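Local coordinates for protein xyloglucan-specific endo-beta-1,4-glucanase BoGH9A (Bacteroides ovatus, PDB 6DHT) that hydrolyses internal beta-1,4-glucosidic linkages in the xyloglucan backbone to release xyloglucan oligosaccharides, at residues W166-A169 against K174-V177; I176-Y181 against G331-T336; V236-T241 against A313-N318. One frame throughout, in Å; residues are numbered along the deposited sequence.

In the fold
All three contacts lie in the catalytic domain, whose family 9 fold is an (alpha/alpha)6 barrel, and on the same side of the chain's centre. Contact 1 comes first and runs into contact 2, sharing I176 and V177 at the start of helix 176-192; contact 3 is nested within the long loop that contact 2 closes. Centres are about 9 Å apart for contacts 1 and 2, about 8 Å for contacts 2 and 3, and about 12 Å for contacts 1 and 3. Strands 174-175 and 239-241 are antiparallel neighbours in one small mixed sheet, while loop 331-336 touches both other contacts. Together they join the predicted active site to surrounding loops and a calcium site.

Contact 1 of 3, residues W166-A169 against K174-V177; sequences WYDA and KYIV
D168 presses against the phenol ring of Y175 beside the predicted active site of this family 9 (alpha/alpha)6 barrel. It opens the DAGD motif of the family, whose last residue is D171, the predicted nucleophile; the chain then turns back through strand 174-175 into helix 176-192. Packing is tight on this side. CB of D168 stands 3.3 Å from CD1 and 3.3 Å from CE1 of Y175, and CG is just as near to CD1. The two side chains cross at about a right angle, with the carboxylate plane tilted 52° from the ring. D168 has its CG anti to the backbone N (chi1 -163°), which carries the carboxylate across the CD1-CE1 side of the ring. There OD2 is hydrogen-bonded to Y333 and OD1 to ND2 of N178, while Y175 OH bonds D171. With an alanine here, Y333 OH, N178 ND2 and the bridging water would probably lose the acceptor they share, while CB would still touch the ring.

The other side is looser. The side chain of W166 leaves the backbone away from 174-177, its NE1 bonded to E217, and the residue contributes merely its carbonyl oxygen, 3.5 Å from K174 CG. Beyond that methylene the lysine chain bends toward a salt bridge with D140. Between the loose and tight parts a water bridges the two segments. It is hydrogen-bonded to OD1 of D168 at 2.7 Å and accepts from Y175 N at 2.8 Å, its oxygen lying in the plane of the Y175 ring at the edge.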
ATOM      1  N   TRP A 166      -2.750  12.290   7.244  1.00 14.82           N
ATOM      2  CA  TRP A 166      -2.519  12.424   5.814  1.00 13.40           C
ATOM      3  C   TRP A 166      -3.799  12.714   5.022  1.00 12.72           C
ATOM      4  O   TRP A 166      -4.852  12.193   5.350  1.00 13.76           O
ATOM      5  CB  TRP A 166      -1.945  11.132   5.215  1.00 13.43           C
ATOM      6  CG  TRP A 166      -0.733  10.572   5.899  1.00 12.56           C
ATOM      7  CD1 TRP A 166       0.463  11.193   6.092  1.00 12.46           C
ATOM      8  CD2 TRP A 166      -0.601   9.252   6.439  1.00 11.88           C
ATOM      9  NE1 TRP A 166       1.336  10.338   6.735  1.00 12.60           N
ATOM     10  CE2 TRP A 166       0.704   9.140   6.957  1.00 10.66           C
ATOM     11  CE3 TRP A 166      -1.458   8.158   6.526  1.00 12.45           C
ATOM     12  CZ2 TRP A 166       1.167   7.971   7.538  1.00 11.26           C
ATOM     13  CZ3 TRP A 166      -0.990   6.993   7.101  1.00 12.98           C
ATOM     14  CH2 TRP A 166       0.307   6.909   7.591  1.00 12.87           C
ATOM     15  N   TYR A 167      -3.680  13.453   3.931  1.00 12.88           N
ATOM     16  CA  TYR A 167      -4.692  13.402   2.899  1.00 14.93           C
ATOM     17  C   TYR A 167      -4.794  11.952   2.415  1.00 13.88           C
ATOM     18  O   TYR A 167      -3.780  11.281   2.208  1.00 13.20           O
ATOM     19  CB  TYR A 167      -4.326  14.279   1.723  1.00 15.18           C
ATOM     20  CG  TYR A 167      -4.201  15.751   2.008  1.00 15.38           C
ATOM     21  CD1 TYR A 167      -5.214  16.450   2.640  1.00 15.21           C
ATOM     22  CD2 TYR A 167      -3.058  16.451   1.615  1.00 14.53           C
ATOM     23  CE1 TYR A 167      -5.089  17.803   2.876  1.00 14.23           C
ATOM     24  CE2 TYR A 167      -2.926  17.799   1.867  1.00 16.71           C
ATOM     25  CZ  TYR A 167      -3.955  18.463   2.488  1.00 14.88           C
ATOM     26  OH  TYR A 167      -3.835  19.811   2.751  1.00 18.50           O
ATOM     27  N   ASP A 168      -6.006  11.459   2.203  1.00 12.94           N
ATOM     28  CA  ASP A 168      -6.196  10.065   1.833  1.00 13.77           C
ATOM     29  C   ASP A 168      -5.606   9.695   0.480  1.00 13.55           C
ATOM     30  O   ASP A 168      -5.097   8.577   0.299  1.00 12.59           O
ATOM     31  CB  ASP A 168      -7.679   9.737   1.789  1.00 15.07           C
ATOM     32  CG  ASP A 168      -7.953   8.255   1.827  1.00 15.10           C
ATOM     33  OD1 ASP A 168      -7.444   7.569   2.745  1.00 14.68           O
ATOM     34  OD2 ASP A 168      -8.709   7.775   0.970  1.00 14.83           O
ATOM     35  N   ALA A 169      -5.737  10.570  -0.520  1.00 12.48           N
ATOM     36  CA  ALA A 169      -5.596  10.114  -1.881  1.00 13.87           C
ATOM     37  C   ALA A 169      -5.537  11.307  -2.815  1.00 14.10           C
ATOM     38  O   ALA A 169      -4.849  12.285  -2.529  1.00 13.27           O
ATOM     39  CB  ALA A 169      -6.787   9.208  -2.212  1.00 14.11           C
ATOM     40  N   LYS A 174      -9.759  12.819   5.294  1.00 13.82           N
ATOM     41  CA  LYS A 174      -8.959  11.916   6.135  1.00 13.41           C
ATOM     42  C   LYS A 174      -9.890  10.855   6.672  1.00 14.91           C
ATOM     43  O   LYS A 174     -10.897  11.184   7.298  1.00 17.37           O
ATOM     44  CB  LYS A 174      -8.303  12.688   7.273  1.00 15.57           C
ATOM     45  CG  LYS A 174      -7.510  13.891   6.782  1.00 17.32           C
ATOM     46  CD  LYS A 174      -6.704  14.586   7.841  1.00 17.80           C
ATOM     47  CE  LYS A 174      -7.568  15.053   8.996  1.00 18.33           C
ATOM     48  NZ  LYS A 174      -6.850  16.011   9.863  1.00 16.33           N
ATOM     49  N   TYR A 175      -9.578   9.584   6.462  1.00 14.51           N
ATOM     50  CA  TYR A 175     -10.501   8.489   6.732  1.00 14.47           C
ATOM     51  C   TYR A 175      -9.873   7.472   7.679  1.00 16.44           C
ATOM     52  O   TYR A 175      -8.764   6.980   7.417  1.00 14.22           O
ATOM     53  CB  TYR A 175     -10.841   7.769   5.442  1.00 15.40           C
ATOM     54  CG  TYR A 175     -11.360   8.641   4.297  1.00 13.89           C
ATOM     55  CD1 TYR A 175     -10.485   9.413   3.534  1.00 15.42           C
ATOM     56  CD2 TYR A 175     -12.716   8.662   3.932  1.00 16.81           C
ATOM     57  CE1 TYR A 175     -10.923  10.188   2.458  1.00 14.05           C
ATOM     58  CE2 TYR A 175     -13.163   9.441   2.867  1.00 16.13           C
ATOM     59  CZ  TYR A 175     -12.269  10.199   2.130  1.00 15.07           C
ATOM     60  OH  TYR A 175     -12.715  10.964   1.048  1.00 16.49           O
ATOM     61  N   ILE A 176     -10.561   7.120   8.757  1.00 14.88           N
ATOM     62  CA  ILE A 176     -10.007   6.216   9.756  1.00 14.57           C
ATOM     63  C   ILE A 176      -9.832   4.780   9.233  1.00 16.48           C
ATOM     64  O   ILE A 176      -8.809   4.128   9.490  1.00 14.67           O
ATOM     65  CB  ILE A 176     -10.894   6.217  11.029  1.00 15.58           C
ATOM     66  CG1 ILE A 176     -10.734   7.520  11.825  1.00 16.25           C
ATOM     67  CG2 ILE A 176     -10.524   5.041  11.931  1.00 16.39           C
ATOM     68  CD1 ILE A 176      -9.364   7.736  12.455  1.00 18.05           C
ATOM     69  N   VAL A 177     -10.795   4.274   8.485  1.00 15.83           N
ATOM     70  CA  VAL A 177     -10.695   2.912   7.978  1.00 14.22           C
ATOM     71  C   VAL A 177      -9.469   2.787   7.094  1.00 13.95           C
ATOM     72  O   VAL A 177      -8.607   1.896   7.297  1.00 15.25           O
ATOM     73  CB  VAL A 177     -11.974   2.491   7.251  1.00 16.24           C
ATOM     74  CG1 VAL A 177     -11.769   1.253   6.398  1.00 18.55           C
ATOM     75  CG2 VAL A 177     -13.085   2.260   8.272  1.00 18.81           C
TER
HETATM   76  O   HOH W   1      -7.237   8.986   5.026  1.00 15.44           O

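Contact 2 of 3, residues I176-Y181 against G331-T336. With CA (calcium ion), chain C; EDO (1,2-ethanediol), chain E; IMD (imidazole), chain B.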
ATOM      1  N   ILE A 176     -10.561   7.120   8.757  1.00 14.88           N
ATOM      2  CA  ILE A 176     -10.007   6.216   9.756  1.00 14.57           C
ATOM      3  C   ILE A 176      -9.832   4.780   9.233  1.00 16.48           C
ATOM      4  O   ILE A 176      -8.809   4.128   9.490  1.00 14.67           O
ATOM      5  CB  ILE A 176     -10.894   6.217  11.029  1.00 15.58           C
ATOM      6  CG1 ILE A 176     -10.734   7.520  11.825  1.00 16.25           C
ATOM      7  CG2 ILE A 176     -10.524   5.041  11.931  1.00 16.39           C
ATOM      8  CD1 ILE A 176      -9.364   7.736  12.455  1.00 18.05           C
ATOM      9  N   VAL A 177     -10.795   4.274   8.485  1.00 15.83           N
ATOM     10  CA  VAL A 177     -10.695   2.912   7.978  1.00 14.22           C
ATOM     11  C   VAL A 177      -9.469   2.787   7.094  1.00 13.95           C
ATOM     12  O   VAL A 177      -8.607   1.896   7.297  1.00 15.25           O
ATOM     13  CB  VAL A 177     -11.974   2.491   7.251  1.00 16.24           C
ATOM     14  CG1 VAL A 177     -11.769   1.253   6.398  1.00 18.55           C
ATOM     15  CG2 VAL A 177     -13.085   2.260   8.272  1.00 18.81           C
ATOM     16  N   ASN A 178      -9.351   3.672   6.114  1.00 13.01           N
ATOM     17  CA  ASN A 178      -8.291   3.504   5.144  1.00 13.15           C
ATOM     18  C   ASN A 178      -6.928   3.796   5.751  1.00 14.99           C
ATOM     19  O   ASN A 178      -5.953   3.083   5.465  1.00 13.62           O
ATOM     20  CB  ASN A 178      -8.533   4.402   3.942  1.00 14.47           C
ATOM     21  CG  ASN A 178      -7.787   3.931   2.734  1.00 13.03           C
ATOM     22  OD1 ASN A 178      -7.777   2.738   2.438  1.00 15.55           O
ATOM     23  ND2 ASN A 178      -7.117   4.847   2.057  1.00 13.36           N
ATOM     24  N   SER A 179      -6.814   4.804   6.603  1.00 13.98           N
ATOM     25  CA  SER A 179      -5.495   5.119   7.132  1.00 13.83           C
ATOM     26  C   SER A 179      -5.068   4.116   8.212  1.00 13.80           C
ATOM     27  O   SER A 179      -3.888   3.801   8.293  1.00 13.92           O
ATOM     28  CB  SER A 179      -5.390   6.578   7.584  1.00 17.33           C
ATOM     29  OG  SER A 179      -6.177   6.836   8.713  1.00 15.56           O
ATOM     30  N   GLY A 180      -6.017   3.605   8.988  1.00 13.64           N
ATOM     31  CA  GLY A 180      -5.753   2.572   9.960  1.00 13.72           C
ATOM     32  C   GLY A 180      -5.272   1.305   9.291  1.00 13.97           C
ATOM     33  O   GLY A 180      -4.290   0.703   9.728  1.00 13.04           O
ATOM     34  N   TYR A 181      -5.966   0.889   8.244  1.00 14.80           N
ATOM     35  CA  TYR A 181      -5.564  -0.261   7.437  1.00 12.38           C
ATOM     36  C   TYR A 181      -4.156  -0.056   6.863  1.00 10.71           C
ATOM     37  O   TYR A 181      -3.291  -0.962   6.894  1.00 12.36           O
ATOM     38  CB  TYR A 181      -6.526  -0.447   6.259  1.00 14.51           C
ATOM     39  CG  TYR A 181      -5.919  -1.314   5.207  1.00 14.24           C
ATOM     40  CD1 TYR A 181      -5.883  -2.702   5.335  1.00 13.77           C
ATOM     41  CD2 TYR A 181      -5.349  -0.740   4.093  1.00 13.59           C
ATOM     42  CE1 TYR A 181      -5.282  -3.486   4.342  1.00 14.25           C
ATOM     43  CE2 TYR A 181      -4.747  -1.493   3.122  1.00 14.58           C
ATOM     44  CZ  TYR A 181      -4.711  -2.872   3.253  1.00 14.23           C
ATOM     45  OH  TYR A 181      -4.122  -3.634   2.247  1.00 16.36           O
ATOM     46  N   GLY A 331     -15.513  10.026   0.088  1.00 19.13           N
ATOM     47  CA  GLY A 331     -15.336   8.579   0.049  1.00 24.49           C
ATOM     48  C   GLY A 331     -16.102   7.824   1.128  1.00 17.87           C
ATOM     49  O   GLY A 331     -16.040   8.179   2.294  1.00 18.73           O
ATOM     50  N   GLU A 332     -16.819   6.771   0.738  1.00 19.15           N
ATOM     51  CA  GLU A 332     -17.670   6.083   1.691  1.00 21.44           C
ATOM     52  C   GLU A 332     -16.888   5.147   2.605  1.00 18.54           C
ATOM     53  O   GLU A 332     -17.079   5.178   3.818  1.00 19.32           O
ATOM     54  CB  GLU A 332     -18.779   5.298   1.007  1.00 23.91           C
ATOM     55  CG  GLU A 332     -19.761   4.727   2.012  1.00 27.85           C
ATOM     56  CD  GLU A 332     -20.937   4.022   1.365  1.00 41.01           C
ATOM     57  OE1 GLU A 332     -20.726   3.354   0.325  1.00 33.31           O
ATOM     58  OE2 GLU A 332     -22.066   4.138   1.912  1.00 32.73           O
ATOM     59  N   TYR A 333     -16.023   4.315   2.021  1.00 21.70           N
ATOM     60  CA  TYR A 333     -15.366   3.222   2.776  1.00 21.13           C
ATOM     61  C   TYR A 333     -16.403   2.481   3.595  1.00 18.33           C
ATOM     62  O   TYR A 333     -16.283   2.382   4.819  1.00 21.53           O
ATOM     63  CB  TYR A 333     -14.222   3.725   3.675  1.00 19.97           C
ATOM     64  CG  TYR A 333     -13.033   4.220   2.868  1.00 18.00           C
ATOM     65  CD1 TYR A 333     -12.185   3.326   2.227  1.00 18.84           C
ATOM     66  CD2 TYR A 333     -12.768   5.568   2.735  1.00 17.57           C
ATOM     67  CE1 TYR A 333     -11.101   3.765   1.465  1.00 15.33           C
ATOM     68  CE2 TYR A 333     -11.695   6.024   1.966  1.00 16.47           C
ATOM     69  CZ  TYR A 333     -10.853   5.093   1.350  1.00 14.41           C
ATOM     70  OH  TYR A 333      -9.793   5.492   0.585  1.00 15.86           O
ATOM     71  N   GLY A 334     -17.425   1.993   2.895  1.00 22.67           N
ATOM     72  CA  GLY A 334     -18.527   1.289   3.522  1.00 24.20           C
ATOM     73  C   GLY A 334     -18.279  -0.205   3.538  1.00 24.09           C
ATOM     74  O   GLY A 334     -17.528  -0.725   2.708  1.00 24.61           O
ATOM     75  N   ASP A 335     -18.922  -0.890   4.478  1.00 22.58           N
ATOM     76  CA  ASP A 335     -18.680  -2.306   4.693  1.00 22.28           C
ATOM     77  C   ASP A 335     -19.751  -2.828   5.636  1.00 22.09           C
ATOM     78  O   ASP A 335     -19.985  -2.235   6.686  1.00 25.87           O
ATOM     79  CB  ASP A 335     -17.289  -2.461   5.339  1.00 25.35           C
ATOM     80  CG  ASP A 335     -16.763  -3.895   5.341  1.00 23.19           C
ATOM     81  OD1 ASP A 335     -17.381  -4.821   4.773  1.00 23.29           O
ATOM     82  OD2 ASP A 335     -15.654  -4.072   5.898  1.00 21.16           O
ATOM     83  N   THR A 336     -20.398  -3.928   5.263  1.00 24.16           N
ATOM     84  CA  THR A 336     -21.371  -4.574   6.154  1.00 25.82           C
ATOM     85  C   THR A 336     -20.859  -5.896   6.720  1.00 31.54           C
ATOM     86  O   THR A 336     -21.616  -6.658   7.325  1.00 28.69           O
ATOM     87  CB  THR A 336     -22.715  -4.832   5.439  1.00 26.64           C
ATOM     88  OG1 THR A 336     -22.501  -5.631   4.271  1.00 28.40           O
ATOM     89  CG2 THR A 336     -23.358  -3.525   5.046  1.00 28.42           C
TER
HETATM   90 CA    CA C 602     -14.484  -6.068   6.540  1.00 19.51          CA
HETATM   91  C1  EDO E 604     -13.200   4.881  -1.319  1.00 25.47           C
HETATM   92  O1  EDO E 604     -13.746   5.832  -2.236  1.00 29.87           O
HETATM   93  C2  EDO E 604     -14.056   3.619  -1.328  1.00 30.63           C
HETATM   94  O2  EDO E 604     -15.345   3.890  -0.754  1.00 26.53           O
HETATM   95  N1  IMD B 601      -8.609   6.553  -3.782  1.00 13.87           N
HETATM   96  C2  IMD B 601      -9.100   6.543  -2.523  1.00 14.89           C
HETATM   97  N3  IMD B 601      -9.030   5.270  -2.064  1.00 19.10           N
HETATM   98  C4  IMD B 601      -8.516   4.486  -3.038  1.00 18.33           C
HETATM   99  C5  IMD B 601      -8.250   5.301  -4.128  1.00 17.47           C
HETATM  100  O   HOH W   2     -15.633  -7.014   4.575  1.00 26.14           O
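N178 lays its CB over one face of the Y333 ring, a CH-pi contact with the carbon 3.9 Å from the ring centroid and 26° off the normal. CB sits toward the rim, 3.5 Å from CZ. The asparagine takes CG anti to the backbone N (chi1 -159°), which carries its amide out toward the phenol end of the tyrosine, and the amide plane is tilted 20° from the ring plane. The amide is thus nearly parallel to the ring but lies beyond its rim, at the hydroxyl end; there ND2 comes to 3.1 Å from Y333 OH, but the angle is poor and the pair is not hydrogen-bonded. Both groups are held instead by the carboxylate of D168. Nearer the backbone, V177 supports the root of the tyrosine, its CB 4.4 Å from Y333 CB.

A bound 1,2-ethanediol lies over the opposite face, toward the rim, its C1 3.5 Å above the plane of the Y333 ring. Its O2 accepts a hydrogen bond of 2.9 Å from Y333 N. Y333 is thus sandwiched between helix 176-192 and a small diol. Two residues along, the same loop enters a calcium site: OD2 of D335 binds the ion at 2.4 Å, and H337, D340, E341 and G376 complete the protein ligands.

At the phenol end, an imidazole donates from N3 to Y333 OH at 2.8 Å and also bonds E548, the predicted proton donor. Both small molecules probably come from the crystallisation liquor, yet an aromatic face bearing a diol, with a hydroxyl linked to the predicted proton donor through the bound imidazole, is consistent with Y333 forming a wall of the substrate cleft.

Contact 3 of 3, residues V236-T241 against A313-N318; sequences VYHKLT and AYYNQN
H238 and Y315 form an offset stack, their ring centroids 4.1 Å apart and the planes only 7° from parallel. The overlap lies at the root of the tyrosine: H238 CD2 sits 3.4 Å from Y315 CG, and Y315 CB is centred over the imidazole, 3.5 Å from its centroid. Both residues place CG anti to the backbone N (chi1 -175° for Y315), which turns each ring toward the other segment. Bonds from ND1 to S264 and from NE2 to the carbonyl of E332 fix the rotation of the histidine.

K239 starts with CG between its backbone N and carbonyl carbon (chi1 58°), then runs fully extended past the phenol end of Y315, CE 3.3 Å from the tyrosine OH. Its NZ donates to Q317 OE1 at 2.7 Å, and Y315 OH donates to the same oxygen at 2.8 Å. Both donors lie in the carbonyl plane, on lone pairs. NZ is also bonded to G331 O and T330 OG1, which surround the buried ammonium with oxygens.

The arrangement joins the start of strand 239-241 and the residue before it to the loop leading into helix 317-321, among the inter-helix elaborations of a family 9 (alpha/alpha)6 barrel.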
ATOM      1  N   VAL A 236     -15.348   5.929  17.464  1.00 22.30           N
ATOM      2  CA  VAL A 236     -14.424   6.606  16.543  1.00 18.43           C
ATOM      3  C   VAL A 236     -15.192   7.065  15.307  1.00 16.61           C
ATOM      4  O   VAL A 236     -15.868   6.272  14.662  1.00 18.07           O
ATOM      5  CB  VAL A 236     -13.249   5.674  16.160  1.00 19.49           C
ATOM      6  CG1 VAL A 236     -12.272   6.364  15.197  1.00 21.82           C
ATOM      7  CG2 VAL A 236     -12.521   5.229  17.391  1.00 18.77           C
ATOM      8  N   TYR A 237     -15.094   8.361  15.001  1.00 21.61           N
ATOM      9  CA  TYR A 237     -15.771   8.952  13.850  1.00 22.94           C
ATOM     10  C   TYR A 237     -15.182   8.343  12.591  1.00 21.86           C
ATOM     11  O   TYR A 237     -13.971   8.127  12.522  1.00 22.86           O
ATOM     12  CB  TYR A 237     -15.587  10.480  13.861  1.00 23.18           C
ATOM     13  CG  TYR A 237     -16.001  11.119  15.177  1.00 23.84           C
ATOM     14  CD1 TYR A 237     -17.325  11.089  15.596  1.00 29.37           C
ATOM     15  CD2 TYR A 237     -15.083  11.760  15.969  1.00 20.80           C
ATOM     16  CE1 TYR A 237     -17.701  11.667  16.793  1.00 22.58           C
ATOM     17  CE2 TYR A 237     -15.444  12.334  17.166  1.00 28.51           C
ATOM     18  CZ  TYR A 237     -16.754  12.280  17.569  1.00 23.39           C
ATOM     19  OH  TYR A 237     -17.082  12.864  18.767  1.00 26.81           O
ATOM     20  N   HIS A 238     -16.027   8.045  11.611  1.00 19.12           N
ATOM     21  CA  HIS A 238     -15.604   7.325  10.404  1.00 18.22           C
ATOM     22  C   HIS A 238     -14.565   8.103   9.610  1.00 22.64           C
ATOM     23  O   HIS A 238     -13.575   7.526   9.140  1.00 19.58           O
ATOM     24  CB  HIS A 238     -16.828   7.015   9.548  1.00 21.09           C
ATOM     25  CG  HIS A 238     -16.603   6.023   8.448  1.00 21.12           C
ATOM     26  ND1 HIS A 238     -16.391   4.674   8.669  1.00 19.12           N
ATOM     27  CD2 HIS A 238     -16.602   6.179   7.108  1.00 17.29           C
ATOM     28  CE1 HIS A 238     -16.273   4.051   7.516  1.00 19.35           C
ATOM     29  NE2 HIS A 238     -16.389   4.941   6.547  1.00 19.86           N
ATOM     30  N   LYS A 239     -14.785   9.400   9.419  1.00 20.50           N
ATOM     31  CA  LYS A 239     -13.867  10.217   8.633  1.00 17.76           C
ATOM     32  C   LYS A 239     -13.995  11.695   9.008  1.00 21.10           C
ATOM     33  O   LYS A 239     -14.958  12.106   9.694  1.00 20.24           O
ATOM     34  CB  LYS A 239     -14.115  10.014   7.146  1.00 16.66           C
ATOM     35  CG  LYS A 239     -15.553  10.358   6.719  1.00 18.87           C
ATOM     36  CD  LYS A 239     -15.736  10.204   5.221  1.00 21.29           C
ATOM     37  CE  LYS A 239     -17.204  10.336   4.809  1.00 21.78           C
ATOM     38  NZ  LYS A 239     -17.400  10.287   3.345  1.00 21.91           N
ATOM     39  N   LEU A 240     -13.010  12.478   8.576  1.00 19.18           N
ATOM     40  CA  LEU A 240     -13.008  13.923   8.694  1.00 18.57           C
ATOM     41  C   LEU A 240     -13.045  14.436   7.272  1.00 19.78           C
ATOM     42  O   LEU A 240     -12.177  14.114   6.461  1.00 18.08           O
ATOM     43  CB  LEU A 240     -11.782  14.396   9.461  1.00 18.82           C
ATOM     44  CG  LEU A 240     -11.707  15.880   9.851  1.00 20.41           C
ATOM     45  CD1 LEU A 240     -10.673  16.090  10.929  1.00 21.56           C
ATOM     46  CD2 LEU A 240     -11.357  16.733   8.646  1.00 19.80           C
ATOM     47  N   THR A 241     -14.086  15.202   6.935  1.00 21.13           N
ATOM     48  CA  THR A 241     -14.387  15.473   5.540  1.00 18.14           C
ATOM     49  C   THR A 241     -15.106  16.806   5.341  1.00 21.76           C
ATOM     50  O   THR A 241     -15.706  17.362   6.268  1.00 19.86           O
ATOM     51  CB  THR A 241     -15.276  14.327   4.962  1.00 19.80           C
ATOM     52  OG1 THR A 241     -15.485  14.482   3.563  1.00 22.88           O
ATOM     53  CG2 THR A 241     -16.624  14.238   5.713  1.00 21.80           C
ATOM     54  N   ALA A 313     -22.994  -1.358  13.487  1.00 29.86           N
ATOM     55  CA  ALA A 313     -22.977   0.069  13.187  1.00 28.04           C
ATOM     56  C   ALA A 313     -22.119   0.395  11.964  1.00 29.21           C
ATOM     57  O   ALA A 313     -21.093   1.081  12.072  1.00 26.78           O
ATOM     58  CB  ALA A 313     -22.467   0.825  14.389  1.00 29.24           C
ATOM     59  N   TYR A 314     -22.568  -0.071  10.809  1.00 23.95           N
ATOM     60  CA  TYR A 314     -21.886   0.179   9.544  1.00 25.81           C
ATOM     61  C   TYR A 314     -22.035   1.623   9.094  1.00 35.23           C
ATOM     62  O   TYR A 314     -22.971   2.327   9.505  1.00 31.69           O
ATOM     63  CB  TYR A 314     -22.444  -0.743   8.471  1.00 26.40           C
ATOM     64  CG  TYR A 314     -22.536  -2.179   8.921  1.00 32.85           C
ATOM     65  CD1 TYR A 314     -21.473  -2.793   9.574  1.00 26.88           C
ATOM     66  CD2 TYR A 314     -23.693  -2.916   8.713  1.00 33.36           C
ATOM     67  CE1 TYR A 314     -21.560  -4.105   9.993  1.00 30.19           C
ATOM     68  CE2 TYR A 314     -23.789  -4.224   9.125  1.00 33.21           C
ATOM     69  CZ  TYR A 314     -22.723  -4.817   9.763  1.00 34.55           C
ATOM     70  OH  TYR A 314     -22.829  -6.125  10.173  1.00 34.40           O
ATOM     71  N   TYR A 315     -21.118   2.057   8.234  1.00 26.71           N
ATOM     72  CA  TYR A 315     -21.182   3.387   7.668  1.00 30.79           C
ATOM     73  C   TYR A 315     -21.870   3.287   6.334  1.00 24.95           C
ATOM     74  O   TYR A 315     -21.289   2.812   5.359  1.00 25.04           O
ATOM     75  CB  TYR A 315     -19.797   4.012   7.459  1.00 30.27           C
ATOM     76  CG  TYR A 315     -19.907   5.450   6.985  1.00 23.50           C
ATOM     77  CD1 TYR A 315     -20.173   6.462   7.892  1.00 24.45           C
ATOM     78  CD2 TYR A 315     -19.748   5.788   5.651  1.00 23.52           C
ATOM     79  CE1 TYR A 315     -20.288   7.778   7.483  1.00 22.08           C
ATOM     80  CE2 TYR A 315     -19.865   7.101   5.231  1.00 22.87           C
ATOM     81  CZ  TYR A 315     -20.140   8.091   6.155  1.00 22.01           C
ATOM     82  OH  TYR A 315     -20.262   9.405   5.767  1.00 25.38           O
ATOM     83  N   ASN A 316     -23.126   3.722   6.299  1.00 34.23           N
ATOM     84  CA  ASN A 316     -23.876   3.824   5.054  1.00 35.77           C
ATOM     85  C   ASN A 316     -24.163   5.288   4.771  1.00 34.81           C
ATOM     86  O   ASN A 316     -24.934   5.928   5.495  1.00 32.52           O
ATOM     87  CB  ASN A 316     -25.189   3.040   5.140  1.00 36.76           C
ATOM     88  CG  ASN A 316     -25.867   2.907   3.800  1.00 32.65           C
ATOM     89  OD1 ASN A 316     -26.087   3.894   3.110  1.00 32.91           O
ATOM     90  ND2 ASN A 316     -26.167   1.676   3.404  1.00 39.83           N
ATOM     91  N   GLN A 317     -23.543   5.818   3.724  1.00 32.50           N
ATOM     92  CA  GLN A 317     -23.591   7.254   3.485  1.00 31.74           C
ATOM     93  C   GLN A 317     -24.958   7.674   2.960  1.00 32.84           C
ATOM     94  O   GLN A 317     -25.473   8.726   3.330  1.00 31.60           O
ATOM     95  CB  GLN A 317     -22.511   7.681   2.494  1.00 28.18           C
ATOM     96  CG  GLN A 317     -22.269   9.173   2.506  1.00 28.95           C
ATOM     97  CD  GLN A 317     -20.838   9.515   2.156  1.00 23.51           C
ATOM     98  OE1 GLN A 317     -20.009   9.728   3.039  1.00 26.48           O
ATOM     99  NE2 GLN A 317     -20.551   9.583   0.877  1.00 24.92           N
ATOM    100  N   ASN A 318     -25.518   6.864   2.077  1.00 33.17           N
ATOM    101  CA  ASN A 318     -26.860   7.127   1.562  1.00 35.35           C
ATOM    102  C   ASN A 318     -27.890   7.236   2.689  1.00 42.14           C
ATOM    103  O   ASN A 318     -28.702   8.166   2.705  1.00 36.45           O
ATOM    104  CB  ASN A 318     -27.262   6.055   0.550  1.00 37.64           C
ATOM    105  CG  ASN A 318     -26.744   6.350  -0.857  1.00 55.48           C
ATOM    106  OD1 ASN A 318     -26.009   7.320  -1.071  1.00 58.38           O
ATOM    107  ND2 ASN A 318     -27.127   5.513  -1.821  1.00 59.05           N
TER